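Long-range contact in PpBBE-like 1 D396N (PDB 6EO5), which probably oxidises cellobiose with a bi-covalently attached flavin, as a moss berberine bridge enzyme homolog of the VAO family: residues Ser160-Leu165 with Pro250-Ala255. Numbering follows the deposited sequence.
Sequences SRKFGL and PAEISA
Arg161 NH1 is gripped by two backbone oxygens, Ile253 O at 2.7 Å and Pro250 O at 3.1 Å, both lying in the guanidinium plane at its edge. These acceptors sit on the type I beta turn Pro250-Ile253, which leads into strand 253-259 of the seven-stranded antiparallel sheet. Helix 160-163, whose Ser160 side chain lies about 7 Å from the bound FAD, is thereby tied to that sheet. Ile253 O is met almost head-on, with a C=O...N angle of 164°. Arg161 NH1 approaches Pro250 O from above its carbonyl plane, while Ile253 N, closing the turn, reaches the same oxygen from the opposite face. Arginine suits this place since its several N-H groups fan out in one plane: NH2 reaches Val249 O and NE reaches Tyr368 O. The chain bends at chi3 (77°), which swings the guanidinium round to the turn. Replacing Arg161 by alanine would probably leave Ile253 O without this donor, Pro250 O with just the turn's own N-H of the two, and Val249 O and Tyr368 O without their guanidinium links. Ser254, a small polar residue on the strand, accepts the Arg161 backbone N-H at its OG (3.0 Å). On the more exposed side, the small Ala251 packs its methyl near Arg161 O. Beyond it, Lys162 bends at chi2 (66°) to bring its ammonium to Glu252, where NZ meets OE2 on the anti side at 2.8 Å, somewhat out of the carboxylate plane.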
loop_
_atom_site.group_PDB
_atom_site.type_symbol
_atom_site.label_atom_id
_atom_site.label_comp_id
_atom_site.label_asym_id
_atom_site.label_seq_id
_atom_site.Cartn_x
_atom_site.Cartn_y
_atom_site.Cartn_z
ATOM N N SER A 160 1.066 10.515 -7.180
ATOM C CA SER A 160 -0.344 10.119 -7.192
ATOM C C SER A 160 -1.290 11.305 -7.334
ATOM O O SER A 160 -2.405 11.129 -7.827
ATOM C CB SER A 160 -0.698 9.334 -5.924
ATOM O OG SER A 160 -0.240 7.991 -5.986
ATOM N N ARG A 161 -0.889 12.509 -6.902
ATOM C CA ARG A 161 -1.797 13.647 -7.025
ATOM C C ARG A 161 -1.912 14.118 -8.470
ATOM O O ARG A 161 -2.870 14.814 -8.817
ATOM C CB ARG A 161 -1.365 14.778 -6.080
ATOM C CG ARG A 161 -1.485 14.362 -4.588
ATOM C CD ARG A 161 -1.232 15.491 -3.589
ATOM N NE ARG A 161 -2.353 16.429 -3.451
ATOM C CZ ARG A 161 -2.405 17.619 -4.050
ATOM N NH1 ARG A 161 -1.401 18.004 -4.826
ATOM N NH2 ARG A 161 -3.452 18.423 -3.876
ATOM N N LYS A 162 -0.985 13.713 -9.330
ATOM C CA LYS A 162 -1.110 13.983 -10.748
ATOM C C LYS A 162 -1.754 12.807 -11.468
ATOM O O LYS A 162 -2.728 12.990 -12.204
ATOM C CB LYS A 162 0.269 14.288 -11.340
ATOM C CG LYS A 162 0.257 14.813 -12.754
ATOM C CD LYS A 162 -0.403 16.177 -12.813
ATOM C CE LYS A 162 -0.300 16.780 -14.209
ATOM N NZ LYS A 162 -1.364 17.798 -14.411
ATOM N N PHE A 163 -1.243 11.595 -11.226
ATOM C CA PHE A 163 -1.556 10.418 -12.034
ATOM C C PHE A 163 -2.582 9.476 -11.405
ATOM O O PHE A 163 -2.964 8.492 -12.055
ATOM C CB PHE A 163 -0.278 9.613 -12.324
ATOM C CG PHE A 163 0.813 10.400 -13.011
ATOM C CD1 PHE A 163 0.508 11.388 -13.946
ATOM C CD2 PHE A 163 2.149 10.138 -12.726
ATOM C CE1 PHE A 163 1.513 12.095 -14.579
ATOM C CE2 PHE A 163 3.165 10.842 -13.366
ATOM C CZ PHE A 163 2.846 11.822 -14.289
ATOM N N GLY A 164 -3.020 9.733 -10.166
ATOM C CA GLY A 164 -3.975 8.887 -9.471
ATOM C C GLY A 164 -3.293 7.871 -8.572
ATOM O O GLY A 164 -2.070 7.856 -8.400
ATOM N N LEU A 165 -4.115 7.012 -7.969
ATOM C CA LEU A 165 -3.604 5.876 -7.213
ATOM C C LEU A 165 -3.247 4.742 -8.166
ATOM O O LEU A 165 -3.723 4.684 -9.300
ATOM C CB LEU A 165 -4.637 5.380 -6.193
ATOM C CG LEU A 165 -5.247 6.389 -5.214
ATOM C CD1 LEU A 165 -6.484 5.802 -4.557
ATOM C CD2 LEU A 165 -4.240 6.847 -4.160
ATOM N N PRO A 250 -1.230 22.358 -5.979
ATOM C CA PRO A 250 -1.634 21.893 -7.311
ATOM C C PRO A 250 -1.169 20.470 -7.548
ATOM O O PRO A 250 -0.241 19.977 -6.903
ATOM C CB PRO A 250 -0.940 22.871 -8.269
ATOM C CG PRO A 250 0.221 23.432 -7.456
ATOM C CD PRO A 250 -0.226 23.440 -6.029
ATOM N N ALA A 251 -1.820 19.825 -8.521
ATOM C CA ALA A 251 -1.663 18.394 -8.744
ATOM C C ALA A 251 -0.244 17.990 -9.111
ATOM O O ALA A 251 0.113 16.821 -8.915
ATOM C CB ALA A 251 -2.618 17.917 -9.838
ATOM N N GLU A 252 0.574 18.911 -9.640
ATOM C CA GLU A 252 1.946 18.553 -10.002
ATOM C C GLU A 252 2.822 18.252 -8.789
ATOM O O GLU A 252 3.961 17.814 -8.973
ATOM C CB GLU A 252 2.601 19.661 -10.838
ATOM C CG GLU A 252 2.041 19.840 -12.241
ATOM C CD GLU A 252 0.630 20.391 -12.249
ATOM O OE1 GLU A 252 0.289 21.188 -11.347
ATOM O OE2 GLU A 252 -0.143 20.013 -13.151
ATOM N N ILE A 253 2.316 18.439 -7.566
ATOM C CA ILE A 253 3.053 18.164 -6.336
ATOM C C ILE A 253 2.324 17.083 -5.542
ATOM O O ILE A 253 1.103 17.146 -5.362
ATOM C CB ILE A 253 3.224 19.439 -5.487
ATOM C CG1 ILE A 253 4.274 20.361 -6.114
ATOM C CG2 ILE A 253 3.577 19.093 -4.050
ATOM C CD1 ILE A 253 4.666 21.518 -5.243
ATOM N N SER A 254 3.074 16.099 -5.068
ATOM C CA SER A 254 2.602 15.130 -4.088
ATOM C C SER A 254 3.536 15.211 -2.891
ATOM O O SER A 254 4.755 15.117 -3.051
ATOM C CB SER A 254 2.590 13.704 -4.646
ATOM O OG SER A 254 1.580 13.523 -5.622
ATOM N N ALA A 255 2.980 15.397 -1.700
ATOM C CA ALA A 255 3.804 15.609 -0.524
ATOM C C ALA A 255 3.258 14.795 0.630
ATOM O O ALA A 255 2.094 14.391 0.641
ATOM C CB ALA A 255 3.873 17.091 -0.119
#